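Local atomic coordinates of leucine aminopeptidase 2 (Saccharomyces cerevisiae, PDB entry 2XQ0), a protein that is a zinc aminopeptidase that preferentially cleaves di- and tripeptides and has low epoxide hydrolase activity in vitro. Residues Val178-Ile182 / Ser278-Thr282; Ala284-Leu288 / Val586-Phe591; Lys480-Met484 / Phe494-Phe498. One frame throughout, in Å; residues are numbered along the deposited sequence.

Contact 1 (Val178-Ile182 / Ser278-Thr282)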
loop_
_atom_site.group_PDB
_atom_site.type_symbol
_atom_site.label_atom_id
_atom_site.label_comp_id
_atom_site.label_asym_id
_atom_site.label_seq_id
_atom_site.Cartn_x
_atom_site.Cartn_y
_atom_site.Cartn_z
ATOM N N VAL A 178 8.892 -15.562 8.826
ATOM C CA VAL A 178 7.584 -15.682 8.202
ATOM C C VAL A 178 7.714 -15.393 6.710
ATOM O O VAL A 178 8.645 -14.706 6.276
ATOM C CB VAL A 178 6.537 -14.781 8.843
ATOM C CG1 VAL A 178 6.412 -15.102 10.337
ATOM C CG2 VAL A 178 6.895 -13.320 8.618
ATOM N N PHE A 179 6.787 -15.948 5.938
ATOM C CA PHE A 179 6.858 -15.944 4.489
ATOM C C PHE A 179 5.431 -15.843 3.963
ATOM O O PHE A 179 4.492 -16.224 4.653
ATOM C CB PHE A 179 7.493 -17.245 3.996
ATOM C CG PHE A 179 7.522 -17.382 2.495
ATOM C CD1 PHE A 179 8.520 -16.772 1.750
ATOM C CD2 PHE A 179 6.563 -18.147 1.836
ATOM C CE1 PHE A 179 8.542 -16.882 0.350
ATOM C CE2 PHE A 179 6.573 -18.271 0.456
ATOM C CZ PHE A 179 7.570 -17.655 -0.293
ATOM N N SER A 180 5.285 -15.342 2.743
ATOM C CA SER A 180 3.986 -15.244 2.092
ATOM C C SER A 180 3.527 -16.598 1.557
ATOM O O SER A 180 3.378 -16.796 0.335
ATOM C CB SER A 180 4.085 -14.260 0.938
ATOM O OG SER A 180 5.150 -14.632 0.075
ATOM N N GLY A 181 3.310 -17.528 2.467
ATOM C CA GLY A 181 2.808 -18.841 2.128
ATOM C C GLY A 181 2.448 -19.583 3.397
ATOM O O GLY A 181 2.581 -19.055 4.492
ATOM N N ILE A 182 1.992 -20.820 3.245
ATOM C CA ILE A 182 1.575 -21.614 4.386
ATOM C C ILE A 182 2.749 -22.450 4.856
ATOM O O ILE A 182 3.399 -23.133 4.077
ATOM C CB ILE A 182 0.358 -22.500 4.058
ATOM C CG1 ILE A 182 -0.838 -21.602 3.692
ATOM C CG2 ILE A 182 0.016 -23.399 5.249
ATOM C CD1 ILE A 182 -2.105 -22.335 3.344
ATOM N N SER A 278 0.907 -9.179 1.165
ATOM C CA SER A 278 1.509 -10.461 0.827
ATOM C C SER A 278 0.557 -11.558 1.209
ATOM O O SER A 278 0.070 -11.580 2.334
ATOM C CB SER A 278 2.822 -10.680 1.569
ATOM O OG SER A 278 3.805 -9.816 1.064
ATOM N N PRO A 279 0.279 -12.478 0.272
ATOM C CA PRO A 279 -0.626 -13.608 0.531
ATOM C C PRO A 279 -0.227 -14.448 1.724
ATOM O O PRO A 279 0.915 -14.888 1.820
ATOM C CB PRO A 279 -0.516 -14.451 -0.742
ATOM C CG PRO A 279 -0.085 -13.507 -1.780
ATOM C CD PRO A 279 0.788 -12.486 -1.109
ATOM N N ASN A 280 -1.183 -14.688 2.610
ATOM C CA ASN A 280 -0.964 -15.445 3.836
ATOM C C ASN A 280 -0.093 -14.743 4.874
ATOM O O ASN A 280 0.180 -15.309 5.935
ATOM C CB ASN A 280 -0.417 -16.849 3.554
ATOM C CG ASN A 280 -1.401 -17.723 2.786
ATOM O OD1 ASN A 280 -1.120 -18.178 1.678
ATOM N ND2 ASN A 280 -2.552 -17.963 3.377
ATOM N N MET A 281 0.333 -13.510 4.599
ATOM C CA MET A 281 1.058 -12.760 5.626
ATOM C C MET A 281 1.033 -11.278 5.327
ATOM O O MET A 281 1.980 -10.743 4.789
ATOM C CB MET A 281 2.516 -13.240 5.756
ATOM C CG MET A 281 3.269 -12.742 7.007
ATOM S SD MET A 281 2.484 -13.114 8.605
ATOM C CE MET A 281 2.520 -14.916 8.552
ATOM N N THR A 282 -0.061 -10.624 5.679
ATOM C CA THR A 282 -0.159 -9.176 5.554
ATOM C C THR A 282 0.922 -8.519 6.412
ATOM O O THR A 282 1.098 -8.876 7.571
ATOM C CB THR A 282 -1.574 -8.726 6.018
ATOM O OG1 THR A 282 -2.513 -9.057 4.990
ATOM C CG2 THR A 282 -1.620 -7.217 6.268
#

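Contact 2 (Ala284-Leu288 / Val586-Phe591)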
loop_
_atom_site.group_PDB
_atom_site.type_symbol
_atom_site.label_atom_id
_atom_site.label_comp_id
_atom_site.label_asym_id
_atom_site.label_seq_id
_atom_site.Cartn_x
_atom_site.Cartn_y
_atom_site.Cartn_z
ATOM N N ALA A 284 2.024 -5.272 8.358
ATOM C CA ALA A 284 1.320 -4.117 8.907
ATOM C C ALA A 284 2.227 -3.199 9.738
ATOM O O ALA A 284 3.173 -3.666 10.372
ATOM C CB ALA A 284 0.123 -4.583 9.734
ATOM N N THR A 285 1.940 -1.895 9.707
ATOM C CA THR A 285 2.614 -0.896 10.543
ATOM C C THR A 285 2.124 -1.024 11.988
ATOM O O THR A 285 0.932 -1.225 12.235
ATOM C CB THR A 285 2.344 0.553 10.022
ATOM O OG1 THR A 285 2.938 1.524 10.891
ATOM C CG2 THR A 285 0.841 0.832 9.907
ATOM N N PRO A 286 3.045 -0.927 12.950
ATOM C CA PRO A 286 2.670 -0.940 14.372
ATOM C C PRO A 286 1.846 0.282 14.755
ATOM O O PRO A 286 1.216 0.282 15.807
ATOM C CB PRO A 286 4.015 -0.885 15.107
ATOM C CG PRO A 286 5.063 -1.049 14.079
ATOM C CD PRO A 286 4.493 -0.754 12.743
ATOM N N THR A 287 1.859 1.316 13.918
ATOM C CA THR A 287 1.050 2.491 14.203
ATOM C C THR A 287 -0.420 2.162 14.006
ATOM O O THR A 287 -1.269 3.010 14.199
ATOM C CB THR A 287 1.422 3.711 13.334
ATOM O OG1 THR A 287 1.191 3.414 11.954
ATOM C CG2 THR A 287 2.894 4.098 13.538
ATOM N N LEU A 288 -0.723 0.927 13.615
ATOM C CA LEU A 288 -2.115 0.514 13.561
ATOM C C LEU A 288 -2.628 0.287 14.977
ATOM O O LEU A 288 -3.831 0.338 15.221
ATOM C CB LEU A 288 -2.305 -0.775 12.747
ATOM C CG LEU A 288 -2.191 -0.707 11.221
ATOM C CD1 LEU A 288 -2.894 -1.905 10.592
ATOM C CD2 LEU A 288 -2.797 0.596 10.718
ATOM N N VAL A 586 8.465 6.972 14.951
ATOM C CA VAL A 586 7.720 6.369 13.841
ATOM C C VAL A 586 8.511 6.367 12.528
ATOM O O VAL A 586 9.390 7.197 12.326
ATOM C CB VAL A 586 6.333 7.049 13.613
ATOM C CG1 VAL A 586 5.427 6.860 14.830
ATOM C CG2 VAL A 586 6.494 8.529 13.290
ATOM N N GLY A 587 8.184 5.428 11.642
ATOM C CA GLY A 587 8.857 5.301 10.357
ATOM C C GLY A 587 7.904 5.286 9.167
ATOM O O GLY A 587 8.329 5.334 8.011
ATOM N N ARG A 588 6.607 5.212 9.444
ATOM C CA ARG A 588 5.605 5.206 8.380
ATOM C C ARG A 588 5.691 6.483 7.543
ATOM O O ARG A 588 5.550 7.580 8.072
ATOM C CB ARG A 588 4.201 5.059 8.970
ATOM C CG ARG A 588 3.113 4.876 7.924
ATOM C CD ARG A 588 1.791 4.486 8.565
ATOM N NE ARG A 588 0.736 4.344 7.569
ATOM C CZ ARG A 588 -0.548 4.173 7.856
ATOM N NH1 ARG A 588 -0.947 4.108 9.118
ATOM N NH2 ARG A 588 -1.434 4.063 6.878
ATOM N N MET A 589 5.917 6.338 6.236
ATOM C CA MET A 589 6.149 7.502 5.377
ATOM C C MET A 589 5.074 8.562 5.527
ATOM O O MET A 589 5.371 9.756 5.627
ATOM C CB MET A 589 6.297 7.093 3.907
ATOM C CG MET A 589 7.707 6.660 3.542
ATOM S SD MET A 589 7.941 6.281 1.793
ATOM C CE MET A 589 6.919 4.821 1.595
ATOM N N LYS A 590 3.822 8.121 5.561
ATOM C CA LYS A 590 2.698 9.059 5.632
ATOM C C LYS A 590 2.829 10.074 6.775
ATOM O O LYS A 590 2.294 11.180 6.679
ATOM C CB LYS A 590 1.362 8.305 5.712
ATOM C CG LYS A 590 0.717 8.290 7.091
ATOM C CD LYS A 590 -0.592 7.484 7.124
ATOM C CE LYS A 590 -1.756 8.226 6.486
ATOM N NZ LYS A 590 -3.065 7.602 6.847
ATOM N N PHE A 591 3.529 9.710 7.853
ATOM C CA PHE A 591 3.738 10.633 8.978
ATOM C C PHE A 591 5.104 11.304 8.933
ATOM O O PHE A 591 5.224 12.512 9.164
ATOM C CB PHE A 591 3.576 9.930 10.329
ATOM C CG PHE A 591 2.271 9.198 10.481
ATOM C CD1 PHE A 591 1.071 9.842 10.245
ATOM C CD2 PHE A 591 2.254 7.864 10.872
ATOM C CE1 PHE A 591 -0.125 9.166 10.383
ATOM C CE2 PHE A 591 1.056 7.184 11.013
ATOM C CZ PHE A 591 -0.127 7.833 10.768
#

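Contact 3 (Lys480-Met484 / Phe494-Phe498)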
loop_
_atom_site.group_PDB
_atom_site.type_symbol
_atom_site.label_atom_id
_atom_site.label_comp_id
_atom_site.label_asym_id
_atom_site.label_seq_id
_atom_site.Cartn_x
_atom_site.Cartn_y
_atom_site.Cartn_z
ATOM N N LYS A 480 -16.925 26.825 13.561
ATOM C CA LYS A 480 -17.172 27.520 14.825
ATOM C C LYS A 480 -15.872 27.964 15.504
ATOM O O LYS A 480 -15.780 29.087 16.010
ATOM C CB LYS A 480 -17.981 26.631 15.772
ATOM C CG LYS A 480 -18.448 27.327 17.047
ATOM C CD LYS A 480 -19.083 26.324 18.028
ATOM C CE LYS A 480 -19.451 26.987 19.357
ATOM N NZ LYS A 480 -19.916 26.014 20.396
ATOM N N TRP A 481 -14.875 27.083 15.521
ATOM C CA TRP A 481 -13.559 27.420 16.056
ATOM C C TRP A 481 -12.915 28.545 15.273
ATOM O O TRP A 481 -12.338 29.455 15.863
ATOM C CB TRP A 481 -12.623 26.202 16.093
ATOM C CG TRP A 481 -12.673 25.511 17.411
ATOM C CD1 TRP A 481 -13.402 24.399 17.735
ATOM C CD2 TRP A 481 -12.014 25.925 18.610
ATOM N NE1 TRP A 481 -13.207 24.076 19.062
ATOM C CE2 TRP A 481 -12.362 25.003 19.619
ATOM C CE3 TRP A 481 -11.161 26.988 18.929
ATOM C CZ2 TRP A 481 -11.877 25.110 20.921
ATOM C CZ3 TRP A 481 -10.680 27.086 20.210
ATOM C CH2 TRP A 481 -11.040 26.157 21.195
ATOM N N VAL A 482 -12.995 28.482 13.946
ATOM C CA VAL A 482 -12.388 29.530 13.130
ATOM C C VAL A 482 -13.001 30.885 13.450
ATOM O O VAL A 482 -12.300 31.899 13.522
ATOM C CB VAL A 482 -12.503 29.227 11.617
ATOM C CG1 VAL A 482 -12.025 30.418 10.808
ATOM C CG2 VAL A 482 -11.672 28.000 11.260
ATOM N N GLU A 483 -14.313 30.891 13.667
ATOM C CA GLU A 483 -15.053 32.121 13.928
ATOM C C GLU A 483 -14.732 32.686 15.310
ATOM O O GLU A 483 -14.425 33.867 15.454
ATOM C CB GLU A 483 -16.561 31.848 13.821
ATOM C CG GLU A 483 -17.399 33.059 13.407
ATOM C CD GLU A 483 -17.198 33.439 11.941
ATOM O OE1 GLU A 483 -16.200 32.990 11.332
ATOM O OE2 GLU A 483 -18.040 34.186 11.397
ATOM N N MET A 484 -14.814 31.830 16.324
ATOM C CA MET A 484 -14.648 32.237 17.710
ATOM C C MET A 484 -13.225 32.691 18.037
ATOM O O MET A 484 -13.009 33.457 18.977
ATOM C CB MET A 484 -15.087 31.106 18.640
ATOM C CG MET A 484 -16.579 30.822 18.563
ATOM S SD MET A 484 -17.544 32.306 18.935
ATOM C CE MET A 484 -18.999 32.012 17.914
ATOM N N PHE A 494 -13.193 31.116 25.966
ATOM C CA PHE A 494 -13.234 29.900 25.177
ATOM C C PHE A 494 -13.910 28.737 25.905
ATOM O O PHE A 494 -14.673 27.983 25.304
ATOM C CB PHE A 494 -11.829 29.528 24.705
ATOM C CG PHE A 494 -11.353 30.358 23.547
ATOM C CD1 PHE A 494 -10.540 31.454 23.749
ATOM C CD2 PHE A 494 -11.741 30.049 22.255
ATOM C CE1 PHE A 494 -10.109 32.218 22.683
ATOM C CE2 PHE A 494 -11.311 30.813 21.187
ATOM C CZ PHE A 494 -10.497 31.893 21.401
ATOM N N ARG A 495 -13.637 28.598 27.198
ATOM C CA ARG A 495 -14.223 27.510 27.978
ATOM C C ARG A 495 -15.735 27.668 28.102
ATOM O O ARG A 495 -16.454 26.688 28.282
ATOM C CB ARG A 495 -13.588 27.427 29.369
ATOM C CG ARG A 495 -12.119 27.074 29.356
ATOM C CD ARG A 495 -11.780 26.151 30.508
ATOM N NE ARG A 495 -10.355 26.164 30.819
ATOM C CZ ARG A 495 -9.796 26.974 31.714
ATOM N NH1 ARG A 495 -10.546 27.837 32.387
ATOM N NH2 ARG A 495 -8.490 26.920 31.937
ATOM N N SER A 496 -16.209 28.907 28.009
ATOM C CA SER A 496 -17.647 29.169 28.020
ATOM C C SER A 496 -18.313 28.757 26.711
ATOM O O SER A 496 -19.464 28.339 26.711
ATOM C CB SER A 496 -17.936 30.637 28.325
ATOM O OG SER A 496 -17.546 30.950 29.650
ATOM N N GLU A 497 -17.587 28.866 25.601
ATOM C CA GLU A 497 -18.115 28.452 24.297
ATOM C C GLU A 497 -17.882 26.966 24.018
ATOM O O GLU A 497 -18.732 26.278 23.434
ATOM C CB GLU A 497 -17.474 29.282 23.177
ATOM C CG GLU A 497 -18.363 30.377 22.616
ATOM C CD GLU A 497 -19.549 29.833 21.835
ATOM O OE1 GLU A 497 -20.545 29.426 22.463
ATOM O OE2 GLU A 497 -19.487 29.809 20.589
ATOM N N PHE A 498 -16.724 26.467 24.432
ATOM C CA PHE A 498 -16.299 25.131 24.040
ATOM C C PHE A 498 -16.089 24.225 25.244
ATOM O O PHE A 498 -15.674 24.682 26.298
ATOM C CB PHE A 498 -14.978 25.221 23.265
ATOM C CG PHE A 498 -15.072 26.030 21.991
ATOM C CD1 PHE A 498 -15.650 25.488 20.847
ATOM C CD2 PHE A 498 -14.559 27.318 21.926
ATOM C CE1 PHE A 498 -15.727 26.227 19.666
ATOM C CE2 PHE A 498 -14.628 28.064 20.741
ATOM C CZ PHE A 498 -15.212 27.516 19.613
#

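Contact 1 (Val178-Ile182 / Ser278-Thr282)
Ser180 packs against the turn at Ser278-Met281, and here the fit is tight. Its CA lies 3.1 Å from Pro279 O, and its CB is 3.8 Å from Ser278 CB. Ser180 is the centre of an inverse gamma turn, while the other segment makes a type II beta turn closed by Met281 N to Ser278 O. No hydrogen bond crosses between the two turns. Their hydroxyls bond to other backbone: Ser180 OG to Gly208 N, Ser278 OG to Leu206 O. Beside them Met281 CG lies anti to the backbone N (chi1 -167°), which carries the chain across Val178 at about a right angle, CG 4.0 Å from Val178 CG2. The packing is looser at Ile182, which is exposed. Its CG1 stays 4.0 Å from Asn280 OD1. The Asn280 amide is held from outside the contact, OD1 by Gln198 NE2 and ND2 by Trp259 O. An alanine here is likely to leave Gln198 NE2 and Trp259 O without this partner and to open a gap beside Ile182 CG1. The contact joins a turn of the M1 N-terminal region to one of the peptidase region, just past the substrate-binding segment Pro272-Glu277 of this M1 aminopeptidase.

Contact 2 (Ala284-Leu288 / Val586-Phe591)
Arg588 reaches across to Thr285 and Thr287 with an extended chain. CG stands opposite the backbone N (chi1 -173°), and the chain runs on straight to NE, which carries the guanidinium to the far segment. The two threonines meet this chain differently. Thr285 crosses it at about a right angle and lays its methyl over one face of the guanidinium, Thr285 CG2 to Arg588 NH1 3.8 Å. Thr287 comes obliquely, with OG1 at the guanidinium edge and 3.6 Å from Arg588 CD. The same OG1 lies in the ring plane of Phe591, at the edge, 3.9 Å from CE2. Thr287 OG1 donates to Thr285 OG1 at 2.8 Å, which fixes the rotation of its hydroxyl. Its methyl points another way and touches Val586 CG1 at 4.0 Å, the side chains again crossing near a right angle. Leu288 CD2 approaches Arg588 NH1 obliquely at 4.3 Å, and Leu288 also rests on Val298 and Ile299 of helix 297-311.

Arg588 is the N-cap residue of helix 589-600. Within its own segment, Lys590 CD covers the guanidinium face opposite Thr285. Glu558 forms a salt bridge with Lys590 NZ and a long, weak ion pair with Arg588 NH1. The two segments meet without a hydrogen bond, by packing round a buried cation. Beside them Met589 shares a backbone hydrogen bond with Pro272 of the peptidase region. The side chain of Arg588 is also about 5 Å from bound bestatin, so its positive charge probably contributes to the electrostatics of the inhibitor pocket.

Contact 3 (Lys480-Met484 / Phe494-Phe498)
Trp481 and Phe498 lie face to face at the centre of the contact. The five-membered ring of Trp481 and the ring of Phe498 form an offset stack, with centroids 3.8 Å apart and planes at 13°. The phenyl ring spans both rings of the indole: Phe498 CD1 sits 3.3 Å from Trp481 NE1, while Phe498 CG lies over CZ2. Phe498 has its CG opposite the carbonyl carbon (chi1 -61°), and this turns the ring back toward helix 469-484. Phe494 completes the cluster. Its plane is nearly parallel to the indole six-membered ring, but the two are slid apart and barely overlap. Their nearest atoms are Trp481 CZ3 and Phe494 CD2, 3.8 Å apart.

The two segments form a helical hairpin. Helix 469-484 turns back through a short connection into helix 491-497, and Phe498 is the first residue to leave helical geometry. Helix 537-546 packs on the same cluster through Leu543, Ala539, Ala542 and Ile546. The indole N-H is not left to the stack, since NE1 is hydrogen-bonded to Tyr547 OH.

Farther out, Met484 CB meets the edge of the Phe498 ring at 3.7 Å from CZ. The Met484 side chain then folds over to bring its CE to 3.5 Å from Glu497 OE2. Lys480 runs extended past Phe498 in the opposite direction, its CD 3.7 Å from CE1. At the polar edge of the contact Lys480 NZ donates to Glu497 O at 3.3 Å. The amine stands 40° out of the carbonyl plane. The carboxylate of Glu497 adds a long salt bridge, Lys480 NZ to Glu497 OE2 3.8 Å.

How the contacts relate
Contacts 1 and 2 come close to the active site, and contact 3 lies far from it. Segments 278-282 and 284-288 are almost continuous, so one piece of chain meets the N-terminal region in contact 1 and the C-terminal region in contact 2. Their centres are about 20 Å apart. The side chain of Ser278 is about 8 Å from the bound inhibitor BES (bestatin). The zinc ion, held by His301, His305 and Glu324, is about 11 Å from the side chain of Ser278 and about 10 Å from that of Arg588. Contact 3 forms within the chain between the two segments of contact 2. Its centre is about 33 Å from that of contact 2 and about 50 Å from that of contact 1.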